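PDB 4KW3: NS1, which probably recognises the viral replication origin, nicks one DNA strand to start rolling-circle replication and unwinds the duplex, this chain being its N-terminal origin-binding and nickase domain. Local coordinates for residues C52-H55 / P56-D59; D71-F74 / G75-L78; T86-L89 / M90-Q94; P157-P160 / E161-D164. One frame throughout, in Å; residues are numbered along the deposited sequence.

Contact 1 (C52-H55 / P56-D59); sequences CAPH and PDED
Ala53 and Asp59 close the loop between helices 43-49 and 60-69. The backbone N of Ala53 gives its hydrogen in a nearly straight bond (164°), at 3.0 Å, to OD2 of Asp59, which accepts it with the lone pair pointing away from OD1. Around this bond the packing is close: the same OD2 lies 3.5 Å from CA of Cys52, and the small Cys52 and Ala53 let the carboxylate come up to the chain. Asp59 turns its CG anti to its backbone N (chi1 -175°), which sends the carboxylate across the loop. From the N-cap position of helix 60-69 its OD1 accepts a hydrogen bond from the backbone N of Arg62, a role that suits a short acidic side chain.

The outer end is looser. A cis peptide joins His55 to Pro56 and makes 54-57 a type VI turn, a bend that depends on proline, closed by a weak bond from Asp57 N to Pro54 O at 3.2 Å. Pro54 and Asp57 run side by side with OD2 of Asp57 3.9 Å from CG of Pro54, while Pro56, Asp57 and Glu58 face solvent. NH1 of Arg62 stitches the loop by bonding to both Ala53 O and Asp57 O.

One carboxylate thus ties the loop (Ala53 N) to the helix start (Arg62 N), and these two N-H donors would probably favour its ionised form.

Contact 2 (D71-F74 / G75-L78); sequences DRHF and GAVL
Ala76 lies over the imidazole of His73, the N-cap residue of helix 74-94 in this HUH-type nuclease domain. At CB the His73 chain turns CG between its backbone N and carbonyl carbon (chi1 64°), swinging the ring back over the first helical turn. CG remains 4.1 Å from Ala76 N, whereas CD2 comes to 3.3 Å from Ala76 N, with Gly75 N little farther. Round the ring, ND1 is 3.9 Å from Ala76 CB, and CE1 is closer still. The methyl makes a CH-pi contact with the ring, Ala76 CB lying 3.7 Å from the His73 centroid and only 16° off its normal. The tip, NE2, is hydrogen-bonded to the hydroxyl of Ser243, fastening the helix start to strand 241-247.

Small residues suit positions 75 and 76, where the ring folds down on the helix. Phe74 presents a face of its ring to Gly75 N and also packs on helix 31-38 and on Leu114. Leu78 instead reaches Leu114 and Cys116 of the strand carrying the predicted metal-binding histidines. The carbonyl O of His73 takes Val77 N at 3.0 Å and, weakly, Ala76 N. One residue on, Leu78 N meets Phe74 O at 2.9 Å with an N-H...O angle of 170°.

Contact 3 (T86-L89 / M90-Q94); sequences TTTL and MSHKQ
Thr86 opens the last turns of helix 74-94 by taking Met90 N on its carbonyl O at 2.9 Å, while CG of Met90 lies 3.5 Å from the same oxygen. Both side chains face the sheet: Thr86 touches Ile118 and Val120, and the flexible Met90, bent at two torsions, reaches Val120 and Cys101. Thr87 O then receives Ser91 N, also at 2.9 Å. Thr88 O accepts a bond from His92 N at 3.0 Å, and the Thr88 side chain runs alongside that of His92, CG2 3.7 Å from ring atom CE1. The methyl gets there because CG2 is anti to the backbone N, which leaves OG1 to bond Met84 O one turn back. Leu89 is buried against Phe137 and Leu140 of helix 134-149. Its CD1 touches CE of Lys93 at 3.9 Å where the two chains cross obliquely, and its carbonyl O takes Lys93 N.

Beyond that apolar stem the Lys93 ammonium bonds to Ser133 and Gln136. A long amphipathic chain suits this place, for its CE rests against the leucine while its charge goes to polar partners. Buried Thr86 likewise spends OG1 on Val82 O while its side chain packs on the sheet, so a polar residue can serve there.

Contact 4 (P157-P160 / E161-D164); sequences PFEP and EEAD
OE1 of Glu162 is gripped by two groups: the backbone N of Glu159, at 2.6 Å and almost straight (172°), and the guanidinium of Arg156, which makes a salt bridge with it. The amide meets this oxygen on its anti side, 25° out of the carboxylate plane. Glu159 is the N-cap of helix 160-177 and Glu162 the third residue of its first turn, which makes this bond one arm of a capping box. Glu159 does not return it, since its own chain bends at chi2 (-62°) and carries the acid away toward solvent. The two glutamates nevertheless lie side by side, CB of Glu159 being 3.3 Å from OE1 of Glu162. A glutamate at 162 is long enough to reach back past the helix start, and its extended chain delivers the oxygen there.

Just outside the cap, CB of Phe158 meets CB of Ala163 at 3.9 Å. This pairing of the residue before the N-cap with the fourth helical residue is a hydrophobic staple. Pro160 begins the helix, where its lack of an N-H costs nothing and its rigid ring favours helical phi; its carbonyl O accepts Asp164 N at 3.0 Å. Ala163 N goes to Glu159 O at 2.9 Å.

The start of helix 160-177 rests on helix 31-38: Phe158 packs on Leu37, Glu162 on Leu33 and Ala36, while Glu161 pairs with Lys30 just ahead of that helix.

Overall arrangement
The four contacts follow one another in series along one nuclease domain, and none touches another. Contact 1 is the surface turn leading into helix 60-69; contact 2 starts the next helix, 74-94, and contact 3 lies near its far end, their centres 22 Å apart. That helix packs along the central mixed sheet, so contact 2, near the domain centre, approaches the predicted metal ligands on strands 101-109 and 114-122. Contact 4 begins the outer helix 160-177, about 20 Å from contact 2 between centres; both reach helix 31-38. Contacts 1 and 3 lie on opposite sides of the chain's centre, about 43 Å apart. Three of the four thus lie at helix starts around the sheet.

Contact 1 (C52-H55 / P56-D59)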
ATOM      1  N   CYS A  52      -4.244  21.543 -10.404  1.00 64.94           N
ATOM      2  CA  CYS A  52      -2.818  21.782 -10.546  1.00 54.71           C
ATOM      3  C   CYS A  52      -2.282  21.428 -11.929  1.00 54.49           C
ATOM      4  O   CYS A  52      -2.730  20.468 -12.557  1.00 58.21           O
ATOM      5  CB  CYS A  52      -2.048  20.991  -9.491  1.00 60.88           C
ATOM      6  SG  CYS A  52      -2.195  21.603  -7.807  1.00 74.36           S
ATOM      7  N   ALA A  53      -1.294  22.194 -12.374  1.00 51.92           N
ATOM      8  CA  ALA A  53      -0.599  21.957 -13.635  1.00 53.53           C
ATOM      9  C   ALA A  53       0.433  20.853 -13.448  1.00 55.52           C
ATOM     10  O   ALA A  53       1.094  20.798 -12.410  1.00 49.17           O
ATOM     11  CB  ALA A  53       0.082  23.241 -14.129  1.00 49.46           C
ATOM     12  N   PRO A  54       0.525  19.931 -14.418  1.00 59.53           N
ATOM     13  CA  PRO A  54       1.548  18.873 -14.444  1.00 56.54           C
ATOM     14  C   PRO A  54       2.938  19.453 -14.625  1.00 59.69           C
ATOM     15  O   PRO A  54       3.085  20.557 -15.175  1.00 56.91           O
ATOM     16  CB  PRO A  54       1.182  18.073 -15.686  1.00 50.18           C
ATOM     17  CG  PRO A  54       0.585  19.107 -16.600  1.00 45.52           C
ATOM     18  CD  PRO A  54      -0.205  20.012 -15.695  1.00 49.59           C
ATOM     19  N   HIS A  55       3.947  18.722 -14.175  1.00 56.74           N
ATOM     20  CA  HIS A  55       5.313  19.095 -14.482  1.00 58.17           C
ATOM     21  C   HIS A  55       5.463  19.012 -16.000  1.00 61.31           C
ATOM     22  O   HIS A  55       4.755  18.225 -16.651  1.00 59.09           O
ATOM     23  CB  HIS A  55       6.284  18.148 -13.784  1.00 54.24           C
ATOM     24  CG  HIS A  55       6.402  18.393 -12.314  1.00 55.48           C
ATOM     25  ND1 HIS A  55       5.825  17.566 -11.376  1.00 60.82           N
ATOM     26  CD2 HIS A  55       6.992  19.394 -11.621  1.00 55.73           C
ATOM     27  CE1 HIS A  55       6.080  18.027 -10.166  1.00 59.35           C
ATOM     28  NE2 HIS A  55       6.779  19.143 -10.289  1.00 56.48           N
ATOM     29  N   PRO A  56       6.376  19.812 -16.577  1.00 64.55           N
ATOM     30  CA  PRO A  56       7.355  20.684 -15.920  1.00 70.39           C
ATOM     31  C   PRO A  56       6.897  22.147 -15.789  1.00 66.79           C
ATOM     32  O   PRO A  56       7.721  23.015 -15.530  1.00 58.57           O
ATOM     33  CB  PRO A  56       8.540  20.626 -16.882  1.00 72.75           C
ATOM     34  CG  PRO A  56       7.870  20.432 -18.283  1.00 68.17           C
ATOM     35  CD  PRO A  56       6.430  19.983 -18.040  1.00 66.87           C
ATOM     36  N   ASP A  57       5.614  22.415 -15.987  1.00 60.74           N
ATOM     37  CA  ASP A  57       5.044  23.720 -15.689  1.00 64.09           C
ATOM     38  C   ASP A  57       5.333  24.146 -14.254  1.00 62.71           C
ATOM     39  O   ASP A  57       5.322  23.325 -13.334  1.00 65.09           O
ATOM     40  CB  ASP A  57       3.534  23.684 -15.905  1.00 76.61           C
ATOM     41  CG  ASP A  57       3.164  23.346 -17.332  1.00 91.90           C
ATOM     42  OD1 ASP A  57       3.840  23.858 -18.255  1.00 97.73           O
ATOM     43  OD2 ASP A  57       2.232  22.532 -17.521  1.00 94.94           O
ATOM     44  N   GLU A  58       5.621  25.432 -14.077  1.00 76.48           N
ATOM     45  CA  GLU A  58       5.765  26.028 -12.754  1.00 70.68           C
ATOM     46  C   GLU A  58       4.412  26.012 -12.077  1.00 68.17           C
ATOM     47  O   GLU A  58       3.437  26.443 -12.677  1.00 67.44           O
ATOM     48  CB  GLU A  58       6.199  27.486 -12.903  1.00 65.81           C
ATOM     49  CG  GLU A  58       6.691  28.154 -11.644  1.00 66.45           C
ATOM     50  CD  GLU A  58       6.681  29.673 -11.729  1.00 82.81           C
ATOM     51  OE1 GLU A  58       6.055  30.253 -12.657  1.00 80.99           O
ATOM     52  OE2 GLU A  58       7.353  30.290 -10.877  1.00 93.33           O
ATOM     53  N   ASP A  59       4.341  25.545 -10.835  1.00 71.73           N
ATOM     54  CA  ASP A  59       3.094  25.630 -10.076  1.00 51.28           C
ATOM     55  C   ASP A  59       3.449  25.516  -8.592  1.00 64.02           C
ATOM     56  O   ASP A  59       3.690  24.425  -8.081  1.00 65.07           O
ATOM     57  CB  ASP A  59       2.116  24.551 -10.507  1.00 67.57           C
ATOM     58  CG  ASP A  59       0.763  24.677  -9.819  1.00 68.40           C
ATOM     59  OD1 ASP A  59       0.700  25.275  -8.720  1.00 62.06           O
ATOM     60  OD2 ASP A  59      -0.238  24.152 -10.367  1.00 67.33           O
TER

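Contact 2 (D71-F74 / G75-L78)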
ATOM      1  N   ASP A  71       2.846  12.592   4.021  1.00 63.88           N
ATOM      2  CA  ASP A  71       2.587  11.267   4.629  1.00 59.62           C
ATOM      3  C   ASP A  71       1.138  11.083   5.088  1.00 57.47           C
ATOM      4  O   ASP A  71       0.836  10.190   5.866  1.00 54.87           O
ATOM      5  CB  ASP A  71       3.542  11.000   5.796  1.00 57.19           C
ATOM      6  CG  ASP A  71       4.985  10.816   5.348  1.00 73.81           C
ATOM      7  OD1 ASP A  71       5.238  10.500   4.161  1.00 76.26           O
ATOM      8  OD2 ASP A  71       5.886  11.036   6.184  1.00 86.32           O
ATOM      9  N   ARG A  72       0.253  11.946   4.607  1.00 55.09           N
ATOM     10  CA  ARG A  72      -1.074  12.095   5.170  1.00 43.56           C
ATOM     11  C   ARG A  72      -2.200  11.761   4.197  1.00 49.12           C
ATOM     12  O   ARG A  72      -3.359  11.687   4.605  1.00 57.16           O
ATOM     13  CB  ARG A  72      -1.284  13.547   5.641  1.00 48.90           C
ATOM     14  CG  ARG A  72      -0.266  14.104   6.621  1.00 64.25           C
ATOM     15  CD  ARG A  72      -0.395  15.642   6.738  1.00 82.77           C
ATOM     16  NE  ARG A  72      -1.782  16.090   6.919  1.00 96.90           N
ATOM     17  CZ  ARG A  72      -2.412  16.975   6.143  1.00 99.87           C
ATOM     18  NH1 ARG A  72      -1.792  17.540   5.116  1.00104.51           N
ATOM     19  NH2 ARG A  72      -3.671  17.303   6.397  1.00 94.25           N
ATOM     20  N   HIS A  73      -1.902  11.649   2.907  1.00 44.92           N
ATOM     21  CA  HIS A  73      -2.994  11.399   1.963  1.00 49.49           C
ATOM     22  C   HIS A  73      -3.501   9.967   2.146  1.00 53.15           C
ATOM     23  O   HIS A  73      -2.801   9.125   2.713  1.00 47.37           O
ATOM     24  CB  HIS A  73      -2.574  11.647   0.523  1.00 39.71           C
ATOM     25  CG  HIS A  73      -1.510  10.711   0.042  1.00 51.45           C
ATOM     26  ND1 HIS A  73      -0.164  10.966   0.205  1.00 44.04           N
ATOM     27  CD2 HIS A  73      -1.594   9.511  -0.581  1.00 53.39           C
ATOM     28  CE1 HIS A  73       0.535   9.978  -0.314  1.00 41.69           C
ATOM     29  NE2 HIS A  73      -0.309   9.076  -0.787  1.00 53.57           N
ATOM     30  N   PHE A  74      -4.709   9.700   1.662  1.00 47.98           N
ATOM     31  CA  PHE A  74      -5.411   8.491   2.065  1.00 43.47           C
ATOM     32  C   PHE A  74      -4.655   7.221   1.692  1.00 46.54           C
ATOM     33  O   PHE A  74      -4.615   6.273   2.470  1.00 41.55           O
ATOM     34  CB  PHE A  74      -6.855   8.465   1.549  1.00 44.50           C
ATOM     35  CG  PHE A  74      -6.986   8.153   0.077  1.00 45.77           C
ATOM     36  CD1 PHE A  74      -6.753   9.131  -0.879  1.00 35.10           C
ATOM     37  CD2 PHE A  74      -7.380   6.883  -0.348  1.00 47.18           C
ATOM     38  CE1 PHE A  74      -6.902   8.856  -2.234  1.00 45.39           C
ATOM     39  CE2 PHE A  74      -7.515   6.591  -1.709  1.00 40.46           C
ATOM     40  CZ  PHE A  74      -7.281   7.578  -2.653  1.00 43.11           C
ATOM     41  N   GLY A  75      -4.008   7.236   0.536  1.00 47.57           N
ATOM     42  CA  GLY A  75      -3.194   6.116   0.115  1.00 40.47           C
ATOM     43  C   GLY A  75      -2.037   5.882   1.058  1.00 40.83           C
ATOM     44  O   GLY A  75      -1.669   4.743   1.324  1.00 40.68           O
ATOM     45  N   ALA A  76      -1.451   6.958   1.568  1.00 45.70           N
ATOM     46  CA  ALA A  76      -0.370   6.796   2.521  1.00 46.45           C
ATOM     47  C   ALA A  76      -0.882   6.190   3.833  1.00 44.20           C
ATOM     48  O   ALA A  76      -0.230   5.317   4.416  1.00 47.82           O
ATOM     49  CB  ALA A  76       0.354   8.118   2.761  1.00 32.87           C
ATOM     50  N   VAL A  77      -2.069   6.611   4.260  1.00 41.68           N
ATOM     51  CA  VAL A  77      -2.665   6.095   5.486  1.00 46.29           C
ATOM     52  C   VAL A  77      -3.010   4.608   5.353  1.00 46.02           C
ATOM     53  O   VAL A  77      -2.702   3.807   6.244  1.00 41.63           O
ATOM     54  CB  VAL A  77      -3.931   6.893   5.857  1.00 50.32           C
ATOM     55  CG1 VAL A  77      -4.616   6.321   7.126  1.00 38.21           C
ATOM     56  CG2 VAL A  77      -3.574   8.346   6.062  1.00 36.02           C
ATOM     57  N   LEU A  78      -3.635   4.250   4.234  1.00 40.41           N
ATOM     58  CA  LEU A  78      -3.985   2.863   3.936  1.00 44.99           C
ATOM     59  C   LEU A  78      -2.732   2.005   4.049  1.00 52.34           C
ATOM     60  O   LEU A  78      -2.722   0.920   4.646  1.00 53.46           O
ATOM     61  CB  LEU A  78      -4.552   2.743   2.519  1.00 35.82           C
ATOM     62  CG  LEU A  78      -4.867   1.293   2.138  1.00 44.05           C
ATOM     63  CD1 LEU A  78      -5.836   0.684   3.140  1.00 43.06           C
ATOM     64  CD2 LEU A  78      -5.398   1.165   0.717  1.00 44.10           C
TER

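Contact 3 (T86-L89 / M90-Q94)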
ATOM      1  N   THR A  86       0.424  -5.987   9.275  1.00 42.99           N
ATOM      2  CA  THR A  86       1.445  -6.983   8.944  1.00 42.23           C
ATOM      3  C   THR A  86       2.337  -7.266  10.154  1.00 44.74           C
ATOM      4  O   THR A  86       2.716  -8.409  10.422  1.00 50.58           O
ATOM      5  CB  THR A  86       2.354  -6.520   7.773  1.00 34.38           C
ATOM      6  OG1 THR A  86       1.569  -6.233   6.611  1.00 41.33           O
ATOM      7  CG2 THR A  86       3.363  -7.592   7.422  1.00 31.88           C
ATOM      8  N   THR A  87       2.680  -6.198  10.857  1.00 40.36           N
ATOM      9  CA  THR A  87       3.419  -6.256  12.107  1.00 43.49           C
ATOM     10  C   THR A  87       2.641  -7.077  13.122  1.00 50.62           C
ATOM     11  O   THR A  87       3.193  -7.969  13.770  1.00 44.69           O
ATOM     12  CB  THR A  87       3.660  -4.831  12.652  1.00 39.84           C
ATOM     13  OG1 THR A  87       4.645  -4.183  11.833  1.00 45.82           O
ATOM     14  CG2 THR A  87       4.175  -4.880  14.028  1.00 37.00           C
ATOM     15  N   THR A  88       1.359  -6.763  13.266  1.00 52.76           N
ATOM     16  CA  THR A  88       0.501  -7.539  14.140  1.00 50.16           C
ATOM     17  C   THR A  88       0.487  -9.016  13.719  1.00 58.65           C
ATOM     18  O   THR A  88       0.590  -9.903  14.575  1.00 54.72           O
ATOM     19  CB  THR A  88      -0.922  -6.974  14.169  1.00 54.23           C
ATOM     20  OG1 THR A  88      -0.880  -5.611  14.609  1.00 56.20           O
ATOM     21  CG2 THR A  88      -1.831  -7.798  15.115  1.00 41.28           C
ATOM     22  N   LEU A  89       0.385  -9.269  12.407  1.00 55.38           N
ATOM     23  CA  LEU A  89       0.392 -10.636  11.881  1.00 49.59           C
ATOM     24  C   LEU A  89       1.634 -11.401  12.303  1.00 54.70           C
ATOM     25  O   LEU A  89       1.521 -12.493  12.868  1.00 54.53           O
ATOM     26  CB  LEU A  89       0.304 -10.657  10.362  1.00 43.10           C
ATOM     27  CG  LEU A  89       0.452 -12.066   9.749  1.00 41.90           C
ATOM     28  CD1 LEU A  89      -0.766 -12.942   9.962  1.00 37.69           C
ATOM     29  CD2 LEU A  89       0.746 -11.966   8.262  1.00 43.85           C
ATOM     30  N   MET A  90       2.811 -10.820  12.056  1.00 45.80           N
ATOM     31  CA  MET A  90       4.072 -11.482  12.400  1.00 49.81           C
ATOM     32  C   MET A  90       4.192 -11.658  13.908  1.00 62.61           C
ATOM     33  O   MET A  90       4.744 -12.639  14.402  1.00 62.95           O
ATOM     34  CB  MET A  90       5.271 -10.717  11.855  1.00 45.03           C
ATOM     35  CG  MET A  90       5.334 -10.777  10.359  1.00 50.96           C
ATOM     36  SD  MET A  90       5.211 -12.478   9.768  1.00 50.86           S
ATOM     37  CE  MET A  90       6.886 -13.065  10.010  1.00 46.38           C
ATOM     38  N   SER A  91       3.670 -10.680  14.629  1.00 63.42           N
ATOM     39  CA  SER A  91       3.603 -10.738  16.070  1.00 60.82           C
ATOM     40  C   SER A  91       2.866 -12.001  16.553  1.00 59.67           C
ATOM     41  O   SER A  91       3.347 -12.707  17.448  1.00 53.68           O
ATOM     42  CB  SER A  91       2.903  -9.481  16.579  1.00 57.14           C
ATOM     43  OG  SER A  91       3.049  -9.342  17.967  1.00 64.24           O
ATOM     44  N   HIS A  92       1.716 -12.288  15.945  1.00 51.00           N
ATOM     45  CA  HIS A  92       0.979 -13.509  16.244  1.00 43.81           C
ATOM     46  C   HIS A  92       1.782 -14.753  15.838  1.00 62.16           C
ATOM     47  O   HIS A  92       1.920 -15.681  16.630  1.00 61.88           O
ATOM     48  CB  HIS A  92      -0.399 -13.530  15.566  1.00 47.93           C
ATOM     49  CG  HIS A  92      -1.388 -12.560  16.136  1.00 66.78           C
ATOM     50  ND1 HIS A  92      -1.019 -11.460  16.879  1.00 78.64           N
ATOM     51  CD2 HIS A  92      -2.741 -12.527  16.069  1.00 75.69           C
ATOM     52  CE1 HIS A  92      -2.099 -10.793  17.245  1.00 76.87           C
ATOM     53  NE2 HIS A  92      -3.156 -11.418  16.766  1.00 74.78           N
ATOM     54  N   LYS A  93       2.305 -14.775  14.612  1.00 58.30           N
ATOM     55  CA  LYS A  93       3.032 -15.946  14.116  1.00 58.32           C
ATOM     56  C   LYS A  93       4.235 -16.294  14.976  1.00 63.12           C
ATOM     57  O   LYS A  93       4.582 -17.466  15.102  1.00 66.22           O
ATOM     58  CB  LYS A  93       3.486 -15.769  12.667  1.00 57.87           C
ATOM     59  CG  LYS A  93       2.366 -15.573  11.669  1.00 60.84           C
ATOM     60  CD  LYS A  93       1.438 -16.762  11.650  1.00 63.38           C
ATOM     61  CE  LYS A  93       0.467 -16.657  10.485  1.00 65.82           C
ATOM     62  NZ  LYS A  93      -0.602 -17.696  10.586  1.00 69.97           N
ATOM     63  N   GLN A  94       4.867 -15.283  15.566  1.00 57.59           N
ATOM     64  CA  GLN A  94       6.048 -15.503  16.394  1.00 55.65           C
ATOM     65  C   GLN A  94       5.779 -15.500  17.907  1.00 57.03           C
ATOM     66  O   GLN A  94       6.712 -15.687  18.695  1.00 56.41           O
ATOM     67  CB  GLN A  94       7.107 -14.454  16.089  1.00 52.34           C
ATOM     68  CG  GLN A  94       7.727 -14.571  14.741  1.00 51.75           C
ATOM     69  CD  GLN A  94       8.799 -13.528  14.518  1.00 55.39           C
ATOM     70  OE1 GLN A  94       9.170 -12.798  15.433  1.00 59.76           O
ATOM     71  NE2 GLN A  94       9.300 -13.450  13.298  1.00 55.65           N
TER

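Contact 4 (P157-P160 / E161-D164)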
ATOM      1  N   PRO A 157     -20.167  13.118  13.013  1.00 78.82           N
ATOM      2  CA  PRO A 157     -20.658  11.775  12.695  1.00 70.52           C
ATOM      3  C   PRO A 157     -20.473  11.453  11.225  1.00 69.60           C
ATOM      4  O   PRO A 157     -20.184  12.354  10.440  1.00 75.52           O
ATOM      5  CB  PRO A 157     -22.147  11.854  13.052  1.00 71.73           C
ATOM      6  CG  PRO A 157     -22.473  13.299  13.074  1.00 72.66           C
ATOM      7  CD  PRO A 157     -21.229  13.966  13.577  1.00 74.81           C
ATOM      8  N   PHE A 158     -20.626  10.180  10.869  1.00 71.93           N
ATOM      9  CA  PHE A 158     -20.510   9.744   9.483  1.00 67.72           C
ATOM     10  C   PHE A 158     -21.654  10.305   8.671  1.00 68.36           C
ATOM     11  O   PHE A 158     -22.783  10.351   9.138  1.00 80.49           O
ATOM     12  CB  PHE A 158     -20.553   8.207   9.372  1.00 66.37           C
ATOM     13  CG  PHE A 158     -19.336   7.510   9.941  1.00 71.10           C
ATOM     14  CD1 PHE A 158     -18.068   8.056   9.797  1.00 71.21           C
ATOM     15  CD2 PHE A 158     -19.466   6.306  10.622  1.00 65.68           C
ATOM     16  CE1 PHE A 158     -16.962   7.418  10.330  1.00 67.61           C
ATOM     17  CE2 PHE A 158     -18.360   5.664  11.156  1.00 55.25           C
ATOM     18  CZ  PHE A 158     -17.110   6.219  11.010  1.00 59.45           C
ATOM     19  N   GLU A 159     -21.355  10.708   7.442  1.00 71.26           N
ATOM     20  CA  GLU A 159     -22.381  10.968   6.450  1.00 69.43           C
ATOM     21  C   GLU A 159     -22.865   9.599   6.004  1.00 73.82           C
ATOM     22  O   GLU A 159     -22.158   8.599   6.204  1.00 70.15           O
ATOM     23  CB  GLU A 159     -21.799  11.753   5.274  1.00 65.74           C
ATOM     24  CG  GLU A 159     -21.401  13.166   5.642  1.00 74.89           C
ATOM     25  CD  GLU A 159     -22.588  13.991   6.104  1.00 87.69           C
ATOM     26  OE1 GLU A 159     -23.575  14.108   5.343  1.00 90.41           O
ATOM     27  OE2 GLU A 159     -22.539  14.504   7.246  1.00 92.63           O
ATOM     28  N   PRO A 160     -24.066   9.536   5.406  1.00 77.06           N
ATOM     29  CA  PRO A 160     -24.651   8.226   5.075  1.00 76.01           C
ATOM     30  C   PRO A 160     -23.768   7.334   4.202  1.00 74.07           C
ATOM     31  O   PRO A 160     -23.567   6.175   4.556  1.00 79.98           O
ATOM     32  CB  PRO A 160     -25.939   8.598   4.326  1.00 67.06           C
ATOM     33  CG  PRO A 160     -26.306   9.910   4.878  1.00 64.94           C
ATOM     34  CD  PRO A 160     -25.018  10.637   5.174  1.00 67.15           C
ATOM     35  N   GLU A 161     -23.241   7.859   3.102  1.00 71.82           N
ATOM     36  CA  GLU A 161     -22.349   7.077   2.248  1.00 69.25           C
ATOM     37  C   GLU A 161     -21.081   6.624   2.968  1.00 72.81           C
ATOM     38  O   GLU A 161     -20.578   5.530   2.712  1.00 76.00           O
ATOM     39  CB  GLU A 161     -21.999   7.851   0.991  1.00 64.80           C
ATOM     40  CG  GLU A 161     -22.937   7.563  -0.140  1.00 70.60           C
ATOM     41  CD  GLU A 161     -22.921   8.650  -1.177  1.00 80.79           C
ATOM     42  OE1 GLU A 161     -22.817   9.833  -0.786  1.00 91.03           O
ATOM     43  OE2 GLU A 161     -23.005   8.328  -2.377  1.00 80.47           O
ATOM     44  N   GLU A 162     -20.556   7.478   3.847  1.00 73.54           N
ATOM     45  CA  GLU A 162     -19.389   7.127   4.651  1.00 74.06           C
ATOM     46  C   GLU A 162     -19.716   5.953   5.569  1.00 77.74           C
ATOM     47  O   GLU A 162     -18.892   5.063   5.770  1.00 79.43           O
ATOM     48  CB  GLU A 162     -18.907   8.320   5.472  1.00 67.84           C
ATOM     49  CG  GLU A 162     -18.556   9.552   4.660  1.00 69.70           C
ATOM     50  CD  GLU A 162     -18.227  10.751   5.545  1.00 77.60           C
ATOM     51  OE1 GLU A 162     -18.877  10.915   6.601  1.00 78.22           O
ATOM     52  OE2 GLU A 162     -17.304  11.522   5.199  1.00 79.69           O
ATOM     53  N   ALA A 163     -20.923   5.961   6.125  1.00 73.91           N
ATOM     54  CA  ALA A 163     -21.371   4.898   7.018  1.00 66.64           C
ATOM     55  C   ALA A 163     -21.569   3.580   6.251  1.00 66.85           C
ATOM     56  O   ALA A 163     -21.364   2.491   6.788  1.00 67.30           O
ATOM     57  CB  ALA A 163     -22.642   5.312   7.719  1.00 59.20           C
ATOM     58  N   ASP A 164     -21.974   3.687   4.993  1.00 66.62           N
ATOM     59  CA  ASP A 164     -22.116   2.520   4.136  1.00 67.84           C
ATOM     60  C   ASP A 164     -20.786   1.770   3.960  1.00 73.21           C
ATOM     61  O   ASP A 164     -20.717   0.544   4.108  1.00 70.97           O
ATOM     62  CB  ASP A 164     -22.669   2.947   2.781  1.00 68.91           C
ATOM     63  CG  ASP A 164     -22.695   1.815   1.786  1.00 86.95           C
ATOM     64  OD1 ASP A 164     -23.530   0.900   1.950  1.00 92.71           O
ATOM     65  OD2 ASP A 164     -21.880   1.847   0.833  1.00 93.75           O
TER